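Glycosyl hydrolases family 2, sugar binding domain protein (Bacteroides uniformis str. 3978 T3 ii, PDB 6D1P) is a gut-bacterial beta-glucuronidase of glycosyl hydrolase family 2, probably hydrolysing O-glycosidic bonds of glucuronide substrates. Local coordinates at residues His518-Asn526 with Tyr626-Trp634; Asp727-Leu737 with Ala777-Lys788. All blocks are in the same frame, centred on the assembly; numbering follows the deposited sequence.

In the fold
Contact 1 joins a long loop of the TIM barrel domain, following strand 510-511, to the chain entering strand 632-634; contact 2 pairs two strands of a small C-terminal sheet. They follow one another along the chain, yet their centres lie only about 17 Å apart and the two touch directly. Two probable hydrogen bonds tie loop to loop: His522 N to Asn779 OD1 at 2.7 Å, and Arg521 NH2 to Ala777 O at 2.9 Å. Pro631 CG also packs on Arg781 NH1 at 3.4 Å. Both contacts centre about 27 Å from the middle of the chain, and neither includes a residue of the observed potassium or sodium sites.

Contact 1: residues His518-Asn526 with Tyr626-Trp634; sequences HAGRHMEVN and YGHSWPVRW
His522 lies against Trp630 and Glu524 against Trp634, the two anchors by which a loop of the TIM barrel domain of this family 2 glycosidase grips the chain running into edge strand 632-634 of the following beta-sheet. His522 forms an aromatic cluster with Tyr626 and Trp630, and each of its side-chain atoms can be assigned a neighbour. CB sits over the indole six-membered ring, 3.4 Å from its centroid, a CH-pi contact answered by Trp630 CB over the imidazole face. The two ring planes are only 5° apart but slid so far that they barely overlap. With chi1 at -49°, CG lies beside the backbone N and close to Trp630 CD2, and the imidazole reaches past the indole toward the turn 627-630. There CD2 lies against Trp630 CB, and ND1 shares a 2.8 Å hydrogen bond with Tyr626 OH, whose hydroxyl also bonds Ser551 of helix 550-564. CE1 passes by Ser629 OG, which accepts a bond from NE2 at 3.0 Å, almost in the imidazole plane; a weak bond from NE2 to Ser629 O adds to it. Both ring nitrogens are thus engaged, which fixes the ring's rotation.

Further along, Met523 SD meets the edge of the Trp634 ring, a Met-aromatic contact, while Glu524 CG lies over the indole face, 3.6 Å from the centroid of the five-membered ring. The bend at chi2 (-73°) turns the carboxylate away from the Trp634 ring toward Arg633, whose NH2 also bonds Glu642 O. The carboxylate and guanidinium are nearly coplanar, and Arg633 NE forms a salt bridge to Glu524 OE2 at 2.7 Å from the syn side. Trp634 N donates to that same OE2 at 3.1 Å, arriving from the opposite face of the carboxylate plane.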
loop_
_atom_site.group_PDB
_atom_site.type_symbol
_atom_site.label_atom_id
_atom_site.label_comp_id
_atom_site.label_asym_id
_atom_site.label_seq_id
_atom_site.Cartn_x
_atom_site.Cartn_y
_atom_site.Cartn_z
ATOM N N HIS A 518 3.333 17.903 -23.914
ATOM C CA HIS A 518 3.689 18.350 -22.575
ATOM C C HIS A 518 3.228 19.794 -22.457
ATOM O O HIS A 518 3.838 20.691 -23.046
ATOM C CB HIS A 518 5.199 18.224 -22.413
ATOM C CG HIS A 518 5.699 18.303 -21.007
ATOM N ND1 HIS A 518 5.008 17.786 -19.933
ATOM C CD2 HIS A 518 6.878 18.757 -20.514
ATOM C CE1 HIS A 518 5.723 17.957 -18.834
ATOM N NE2 HIS A 518 6.861 18.543 -19.160
ATOM N N ALA A 519 2.122 20.017 -21.746
ATOM C CA ALA A 519 1.617 21.370 -21.556
ATOM C C ALA A 519 2.744 22.316 -21.154
ATOM O O ALA A 519 3.555 22.010 -20.263
ATOM C CB ALA A 519 0.513 21.378 -20.501
ATOM N N GLY A 520 2.833 23.436 -21.877
ATOM C CA GLY A 520 3.816 24.474 -21.627
ATOM C C GLY A 520 5.168 24.277 -22.276
ATOM O O GLY A 520 6.053 25.119 -22.083
ATOM N N ARG A 521 5.379 23.190 -23.016
ATOM C CA ARG A 521 6.592 23.027 -23.814
ATOM C C ARG A 521 6.313 23.484 -25.251
ATOM O O ARG A 521 5.280 23.123 -25.821
ATOM C CB ARG A 521 7.066 21.574 -23.783
ATOM C CG ARG A 521 8.214 21.274 -24.725
ATOM C CD ARG A 521 8.540 19.791 -24.692
ATOM N NE ARG A 521 9.243 19.435 -23.462
ATOM C CZ ARG A 521 9.381 18.185 -23.017
ATOM N NH1 ARG A 521 8.852 17.170 -23.699
ATOM N NH2 ARG A 521 10.036 17.944 -21.880
ATOM N N HIS A 522 7.227 24.281 -25.824
ATOM C CA HIS A 522 7.089 24.783 -27.192
ATOM C C HIS A 522 8.426 24.656 -27.917
ATOM O O HIS A 522 9.432 24.216 -27.350
ATOM C CB HIS A 522 6.585 26.234 -27.208
ATOM C CG HIS A 522 5.398 26.453 -26.333
ATOM N ND1 HIS A 522 4.106 26.246 -26.767
ATOM C CD2 HIS A 522 5.307 26.799 -25.024
ATOM C CE1 HIS A 522 3.269 26.485 -25.772
ATOM N NE2 HIS A 522 3.971 26.827 -24.705
ATOM N N MET A 523 8.434 25.061 -29.187
ATOM C CA MET A 523 9.624 24.917 -30.018
ATOM C C MET A 523 9.524 25.850 -31.222
ATOM O O MET A 523 8.499 25.861 -31.914
ATOM C CB MET A 523 9.782 23.456 -30.461
ATOM C CG MET A 523 10.880 23.215 -31.475
ATOM S SD MET A 523 12.484 23.833 -30.956
ATOM C CE MET A 523 12.690 23.051 -29.352
ATOM N N GLU A 524 10.579 26.639 -31.457
ATOM C CA GLU A 524 10.612 27.534 -32.612
ATOM C C GLU A 524 10.688 26.730 -33.904
ATOM O O GLU A 524 11.398 25.719 -33.980
ATOM C CB GLU A 524 11.815 28.478 -32.537
ATOM C CG GLU A 524 11.770 29.526 -31.427
ATOM C CD GLU A 524 10.770 30.646 -31.685
ATOM O OE1 GLU A 524 10.206 30.736 -32.807
ATOM O OE2 GLU A 524 10.533 31.435 -30.745
ATOM N N VAL A 525 9.952 27.188 -34.923
ATOM C CA VAL A 525 10.032 26.575 -36.245
ATOM C C VAL A 525 11.396 26.868 -36.858
ATOM O O VAL A 525 11.994 27.925 -36.623
ATOM C CB VAL A 525 8.892 27.070 -37.155
ATOM C CG1 VAL A 525 8.973 28.578 -37.360
ATOM C CG2 VAL A 525 8.934 26.346 -38.495
ATOM N N ASN A 526 11.896 25.916 -37.649
ATOM C CA ASN A 526 13.236 25.978 -38.226
ATOM C C ASN A 526 13.208 25.291 -39.589
ATOM O O ASN A 526 12.831 24.119 -39.676
ATOM C CB ASN A 526 14.235 25.304 -37.284
ATOM C CG ASN A 526 15.655 25.401 -37.777
ATOM O OD1 ASN A 526 15.948 26.155 -38.708
ATOM N ND2 ASN A 526 16.552 24.642 -37.152
ATOM N N TYR A 626 -1.528 32.073 -30.433
ATOM C CA TYR A 626 -0.765 30.953 -29.922
ATOM C C TYR A 626 0.467 31.473 -29.189
ATOM O O TYR A 626 1.308 32.158 -29.779
ATOM C CB TYR A 626 -0.387 29.992 -31.052
ATOM C CG TYR A 626 0.649 28.982 -30.637
ATOM C CD1 TYR A 626 0.522 28.268 -29.439
ATOM C CD2 TYR A 626 1.775 28.754 -31.416
ATOM C CE1 TYR A 626 1.492 27.355 -29.049
ATOM C CE2 TYR A 626 2.737 27.840 -31.039
ATOM C CZ TYR A 626 2.587 27.143 -29.858
ATOM O OH TYR A 626 3.557 26.242 -29.481
ATOM N N GLY A 627 0.574 31.138 -27.901
ATOM C CA GLY A 627 1.747 31.484 -27.127
ATOM C C GLY A 627 1.456 32.048 -25.748
ATOM O O GLY A 627 2.367 32.561 -25.105
ATOM N N HIS A 628 0.209 31.966 -25.279
ATOM C CA HIS A 628 -0.100 32.390 -23.916
ATOM C C HIS A 628 0.786 31.683 -22.891
ATOM O O HIS A 628 1.169 32.275 -21.874
ATOM C CB HIS A 628 -1.565 32.108 -23.597
ATOM C CG HIS A 628 -2.523 33.085 -24.190
ATOM N ND1 HIS A 628 -3.186 34.024 -23.430
ATOM C CD2 HIS A 628 -2.961 33.250 -25.460
ATOM C CE1 HIS A 628 -3.980 34.734 -24.207
ATOM N NE2 HIS A 628 -3.863 34.285 -25.444
ATOM N N SER A 629 1.099 30.403 -23.128
ATOM C CA SER A 629 1.944 29.629 -22.231
ATOM C C SER A 629 3.378 29.519 -22.739
ATOM O O SER A 629 4.115 28.623 -22.317
ATOM C CB SER A 629 1.344 28.236 -21.996
ATOM O OG SER A 629 1.471 27.390 -23.138
ATOM N N TRP A 630 3.797 30.426 -23.621
ATOM C CA TRP A 630 5.143 30.414 -24.197
ATOM C C TRP A 630 5.832 31.714 -23.792
ATOM O O TRP A 630 5.704 32.738 -24.484
ATOM C CB TRP A 630 5.063 30.236 -25.714
ATOM C CG TRP A 630 6.364 29.981 -26.410
ATOM C CD1 TRP A 630 7.624 30.144 -25.902
ATOM C CD2 TRP A 630 6.533 29.519 -27.762
ATOM N NE1 TRP A 630 8.566 29.810 -26.851
ATOM C CE2 TRP A 630 7.921 29.419 -27.999
ATOM C CE3 TRP A 630 5.643 29.176 -28.792
ATOM C CZ2 TRP A 630 8.439 28.998 -29.223
ATOM C CZ3 TRP A 630 6.162 28.739 -29.999
ATOM C CH2 TRP A 630 7.544 28.663 -30.208
ATOM N N PRO A 631 6.572 31.722 -22.660
ATOM C CA PRO A 631 7.041 32.996 -22.092
ATOM C C PRO A 631 8.283 33.556 -22.772
ATOM O O PRO A 631 8.490 34.778 -22.788
ATOM C CB PRO A 631 7.336 32.642 -20.624
ATOM C CG PRO A 631 7.207 31.084 -20.520
ATOM C CD PRO A 631 7.069 30.557 -21.900
ATOM N N VAL A 632 9.127 32.684 -23.320
ATOM C CA VAL A 632 10.401 33.095 -23.896
ATOM C C VAL A 632 10.541 32.482 -25.288
ATOM O O VAL A 632 10.732 31.263 -25.421
ATOM C CB VAL A 632 11.589 32.697 -23.011
ATOM C CG1 VAL A 632 12.888 33.080 -23.693
ATOM C CG2 VAL A 632 11.484 33.377 -21.660
ATOM N N ARG A 633 10.476 33.327 -26.318
ATOM C CA ARG A 633 10.835 32.998 -27.694
ATOM C C ARG A 633 12.342 33.169 -27.907
ATOM O O ARG A 633 13.046 33.792 -27.103
ATOM C CB ARG A 633 10.086 33.896 -28.671
ATOM C CG ARG A 633 8.606 34.034 -28.409
ATOM C CD ARG A 633 7.840 32.913 -29.058
ATOM N NE ARG A 633 8.148 32.745 -30.488
ATOM C CZ ARG A 633 7.410 33.247 -31.473
ATOM N NH1 ARG A 633 6.335 33.965 -31.167
ATOM N NH2 ARG A 633 7.731 33.018 -32.757
ATOM N N TRP A 634 12.847 32.620 -29.009
ATOM C CA TRP A 634 14.268 32.773 -29.294
ATOM C C TRP A 634 14.542 32.672 -30.788
ATOM O O TRP A 634 13.712 32.198 -31.571
ATOM C CB TRP A 634 15.110 31.747 -28.549
ATOM C CG TRP A 634 14.878 30.343 -28.987
ATOM C CD1 TRP A 634 15.583 29.647 -29.928
ATOM C CD2 TRP A 634 13.871 29.450 -28.493
ATOM N NE1 TRP A 634 15.079 28.371 -30.051
ATOM C CE2 TRP A 634 14.032 28.221 -29.177
ATOM C CE3 TRP A 634 12.857 29.567 -27.529
ATOM C CZ2 TRP A 634 13.208 27.114 -28.941
ATOM C CZ3 TRP A 634 12.039 28.462 -27.284
ATOM C CH2 TRP A 634 12.219 27.251 -27.996
#

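Contact 2: residues Asp727-Leu737 with Ala777-Lys788; sequences DAETILVQAEL and AANGRASIRVNK
This is an antiparallel strand pairing at the edge of a three-stranded sheet near the C-terminus, where strand 781-787 flanks central strand 730-738 and strand 718-723 lies on its other side. The register runs from Thr730 opposite Asn787 to Glu736 opposite Arg781. Hydrogen-bonded pairs Ile731-Val786, Val733-Ile784 and Ala735-Ala782 each exchange two backbone bonds, among them Ala735 N to Ala782 O at 2.7 Å. Beyond them, Leu737 N to Gly780 O and Lys788 N to Glu729 O extend the pairing at its two ends.

Ile731, Val733, Ala735, Ala782, Ile784 and Val786 form an apolar face, where Val733 CG2 and Val786 CG2 meet at 3.7 Å. Ala782 and Ile784 reach Ile752 and Phe754 on strand 751-756 of a second sheet, consistent with a beta-sandwich. The other face is largely polar, with Gln734, Arg781 and Ser783, though Leu732 also sets its CD1 there against Ser783 CB. Extended chains with CG anti to the backbone N in both Gln734 (chi1 175°) and Arg781 carry their ends together diagonally across the strands. Arg781 NE donates to Gln734 OE1 at 2.7 Å; the oxygen lies in the guanidinium plane, whereas NE stands above the amide plane, and the two planes are nearly perpendicular (89°). A water donates to Gln734 OE1 at 2.8 Å and also bonds Ser783 OG at 3.1 Å.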
loop_
_atom_site.group_PDB
_atom_site.type_symbol
_atom_site.label_atom_id
_atom_site.label_comp_id
_atom_site.label_asym_id
_atom_site.label_seq_id
_atom_site.Cartn_x
_atom_site.Cartn_y
_atom_site.Cartn_z
ATOM N N ASP A 727 -2.081 33.424 -5.803
ATOM C CA ASP A 727 -3.346 32.923 -5.307
ATOM C C ASP A 727 -3.453 33.136 -3.813
ATOM O O ASP A 727 -2.441 33.278 -3.134
ATOM C CB ASP A 727 -3.523 31.460 -5.638
ATOM C CG ASP A 727 -4.862 31.186 -6.243
ATOM O OD1 ASP A 727 -5.208 31.886 -7.223
ATOM O OD2 ASP A 727 -5.557 30.296 -5.715
ATOM N N ALA A 728 -4.700 33.194 -3.319
ATOM C CA ALA A 728 -4.907 33.310 -1.888
ATOM C C ALA A 728 -4.567 32.026 -1.149
ATOM O O ALA A 728 -4.395 32.059 0.073
ATOM C CB ALA A 728 -6.343 33.724 -1.601
ATOM N N GLU A 729 -4.451 30.904 -1.855
ATOM C CA GLU A 729 -4.182 29.621 -1.221
ATOM C C GLU A 729 -2.813 29.031 -1.537
ATOM O O GLU A 729 -2.360 28.151 -0.799
ATOM C CB GLU A 729 -5.250 28.589 -1.620
ATOM C CG GLU A 729 -6.673 29.097 -1.492
ATOM C CD GLU A 729 -7.432 29.030 -2.808
ATOM O OE1 GLU A 729 -7.083 28.180 -3.666
ATOM O OE2 GLU A 729 -8.380 29.830 -2.979
ATOM N N THR A 730 -2.152 29.454 -2.612
ATOM C CA THR A 730 -0.977 28.737 -3.080
ATOM C C THR A 730 0.103 29.704 -3.537
ATOM O O THR A 730 -0.171 30.822 -3.968
ATOM C CB THR A 730 -1.307 27.763 -4.242
ATOM O OG1 THR A 730 -1.485 28.504 -5.450
ATOM C CG2 THR A 730 -2.587 26.960 -3.967
ATOM N N ILE A 731 1.335 29.236 -3.440
ATOM C CA ILE A 731 2.490 29.864 -4.050
ATOM C C ILE A 731 2.963 28.971 -5.187
ATOM O O ILE A 731 2.938 27.737 -5.074
ATOM C CB ILE A 731 3.606 30.085 -3.013
ATOM C CG1 ILE A 731 3.171 31.142 -1.990
ATOM C CG2 ILE A 731 4.919 30.460 -3.701
ATOM C CD1 ILE A 731 3.338 30.712 -0.545
ATOM N N LEU A 732 3.357 29.588 -6.292
ATOM C CA LEU A 732 3.928 28.869 -7.415
ATOM C C LEU A 732 5.438 29.010 -7.352
ATOM O O LEU A 732 5.954 30.127 -7.323
ATOM C CB LEU A 732 3.389 29.402 -8.745
ATOM C CG LEU A 732 3.901 28.672 -9.994
ATOM C CD1 LEU A 732 3.559 27.173 -9.909
ATOM C CD2 LEU A 732 3.369 29.302 -11.286
ATOM N N VAL A 733 6.143 27.888 -7.310
ATOM C CA VAL A 733 7.596 27.871 -7.283
ATOM C C VAL A 733 8.079 27.368 -8.634
ATOM O O VAL A 733 7.507 26.422 -9.193
ATOM C CB VAL A 733 8.115 26.982 -6.130
ATOM C CG1 VAL A 733 9.581 26.646 -6.311
ATOM C CG2 VAL A 733 7.895 27.668 -4.799
ATOM N N GLN A 734 9.133 27.995 -9.157
ATOM C CA GLN A 734 9.641 27.703 -10.490
ATOM C C GLN A 734 11.105 27.306 -10.418
ATOM O O GLN A 734 11.908 27.983 -9.765
ATOM C CB GLN A 734 9.476 28.917 -11.410
ATOM C CG GLN A 734 10.098 28.714 -12.777
ATOM C CD GLN A 734 9.947 29.931 -13.683
ATOM O OE1 GLN A 734 8.912 30.122 -14.335
ATOM N NE2 GLN A 734 10.988 30.756 -13.732
ATOM N N ALA A 735 11.448 26.205 -11.071
ATOM C CA ALA A 735 12.837 25.827 -11.284
ATOM C C ALA A 735 13.236 26.184 -12.711
ATOM O O ALA A 735 12.483 25.943 -13.654
ATOM C CB ALA A 735 13.059 24.331 -11.036
ATOM N N GLU A 736 14.424 26.751 -12.861
ATOM C CA GLU A 736 14.951 27.172 -14.147
ATOM C C GLU A 736 16.295 26.498 -14.363
ATOM O O GLU A 736 17.170 26.579 -13.499
ATOM C CB GLU A 736 15.106 28.703 -14.196
ATOM C CG GLU A 736 15.312 29.276 -15.598
ATOM C CD GLU A 736 15.594 30.772 -15.581
ATOM O OE1 GLU A 736 16.497 31.199 -14.831
ATOM O OE2 GLU A 736 14.897 31.526 -16.299
ATOM N N LEU A 737 16.456 25.821 -15.495
ATOM C CA LEU A 737 17.756 25.290 -15.872
ATOM C C LEU A 737 18.498 26.370 -16.653
ATOM O O LEU A 737 17.955 26.919 -17.620
ATOM C CB LEU A 737 17.591 24.022 -16.710
ATOM C CG LEU A 737 16.872 22.888 -15.974
ATOM C CD1 LEU A 737 16.545 21.723 -16.875
ATOM C CD2 LEU A 737 17.725 22.412 -14.799
ATOM N N ALA A 777 11.329 19.173 -17.644
ATOM C CA ALA A 777 11.295 20.616 -17.827
ATOM C C ALA A 777 10.613 20.977 -19.150
ATOM O O ALA A 777 10.639 20.215 -20.121
ATOM C CB ALA A 777 12.711 21.175 -17.794
ATOM N N ALA A 778 9.974 22.144 -19.169
ATOM C CA ALA A 778 9.270 22.666 -20.338
ATOM C C ALA A 778 10.040 23.905 -20.777
ATOM O O ALA A 778 9.893 24.971 -20.172
ATOM C CB ALA A 778 7.820 22.994 -20.010
ATOM N N ASN A 779 10.886 23.749 -21.795
ATOM C CA ASN A 779 11.812 24.801 -22.227
ATOM C C ASN A 779 12.636 25.327 -21.048
ATOM O O ASN A 779 12.712 26.530 -20.797
ATOM C CB ASN A 779 11.061 25.933 -22.944
ATOM C CG ASN A 779 10.285 25.432 -24.150
ATOM O OD1 ASN A 779 9.053 25.457 -24.169
ATOM N ND2 ASN A 779 11.006 24.950 -25.160
ATOM N N GLY A 780 13.263 24.397 -20.323
ATOM C CA GLY A 780 14.148 24.735 -19.222
ATOM C C GLY A 780 13.459 25.113 -17.933
ATOM O O GLY A 780 14.081 25.722 -17.057
ATOM N N ARG A 781 12.201 24.729 -17.770
ATOM C CA ARG A 781 11.341 25.280 -16.742
ATOM C C ARG A 781 10.450 24.181 -16.166
ATOM O O ARG A 781 9.920 23.351 -16.908
ATOM C CB ARG A 781 10.532 26.400 -17.376
ATOM C CG ARG A 781 9.473 27.062 -16.566
ATOM C CD ARG A 781 9.058 28.337 -17.318
ATOM N NE ARG A 781 7.962 29.037 -16.656
ATOM C CZ ARG A 781 6.730 29.122 -17.142
ATOM N NH1 ARG A 781 6.440 28.563 -18.309
ATOM N NH2 ARG A 781 5.791 29.776 -16.464
ATOM N N ALA A 782 10.305 24.164 -14.844
ATOM C CA ALA A 782 9.328 23.298 -14.202
ATOM C C ALA A 782 8.860 23.979 -12.928
ATOM O O ALA A 782 9.634 24.653 -12.246
ATOM C CB ALA A 782 9.892 21.903 -13.896
ATOM N N SER A 783 7.586 23.784 -12.603
ATOM C CA SER A 783 6.935 24.564 -11.564
ATOM C C SER A 783 6.036 23.674 -10.733
ATOM O O SER A 783 5.460 22.720 -11.237
ATOM C CB SER A 783 6.091 25.704 -12.158
ATOM O OG SER A 783 6.942 26.617 -12.803
ATOM N N ILE A 784 5.858 24.046 -9.474
ATOM C CA ILE A 784 4.973 23.307 -8.591
ATOM C C ILE A 784 4.302 24.282 -7.638
ATOM O O ILE A 784 4.915 25.256 -7.198
ATOM C CB ILE A 784 5.747 22.207 -7.831
ATOM C CG1 ILE A 784 4.783 21.349 -7.010
ATOM C CG2 ILE A 784 6.867 22.824 -7.017
ATOM C CD1 ILE A 784 5.319 19.991 -6.660
ATOM N N ARG A 785 3.033 24.015 -7.328
ATOM C CA ARG A 785 2.294 24.811 -6.356
ATOM C C ARG A 785 2.597 24.374 -4.926
ATOM O O ARG A 785 2.797 23.184 -4.648
ATOM C CB ARG A 785 0.794 24.704 -6.621
ATOM C CG ARG A 785 0.324 25.627 -7.712
ATOM C CD ARG A 785 -1.008 25.194 -8.260
ATOM N NE ARG A 785 -1.276 25.861 -9.533
ATOM C CZ ARG A 785 -2.313 25.593 -10.325
ATOM N NH1 ARG A 785 -3.197 24.667 -9.974
ATOM N NH2 ARG A 785 -2.458 26.246 -11.471
ATOM N N VAL A 786 2.613 25.352 -4.023
ATOM C CA VAL A 786 2.914 25.169 -2.606
ATOM C C VAL A 786 1.744 25.715 -1.798
ATOM O O VAL A 786 1.263 26.816 -2.073
ATOM C CB VAL A 786 4.217 25.883 -2.211
ATOM C CG1 VAL A 786 4.630 25.502 -0.788
ATOM C CG2 VAL A 786 5.321 25.546 -3.195
ATOM N N ASN A 787 1.281 24.960 -0.807
ATOM C CA ASN A 787 0.103 25.401 -0.070
ATOM C C ASN A 787 0.486 26.522 0.885
ATOM O O ASN A 787 1.445 26.390 1.648
ATOM C CB ASN A 787 -0.552 24.252 0.696
ATOM C CG ASN A 787 -1.893 24.658 1.289
ATOM O OD1 ASN A 787 -1.953 25.210 2.380
ATOM N ND2 ASN A 787 -2.969 24.425 0.547
ATOM N N LYS A 788 -0.269 27.626 0.834
ATOM C CA LYS A 788 0.099 28.823 1.585
ATOM C C LYS A 788 0.061 28.579 3.089
ATOM O O LYS A 788 0.975 28.989 3.813
ATOM C CB LYS A 788 -0.828 29.980 1.208
ATOM C CG LYS A 788 -0.151 31.142 0.482
ATOM C CD LYS A 788 -1.158 32.242 0.150
ATOM C CE LYS A 788 -0.538 33.322 -0.728
ATOM N NZ LYS A 788 -1.574 34.195 -1.355
HETATM O O HOH W 1 6.484 29.643 -13.096
#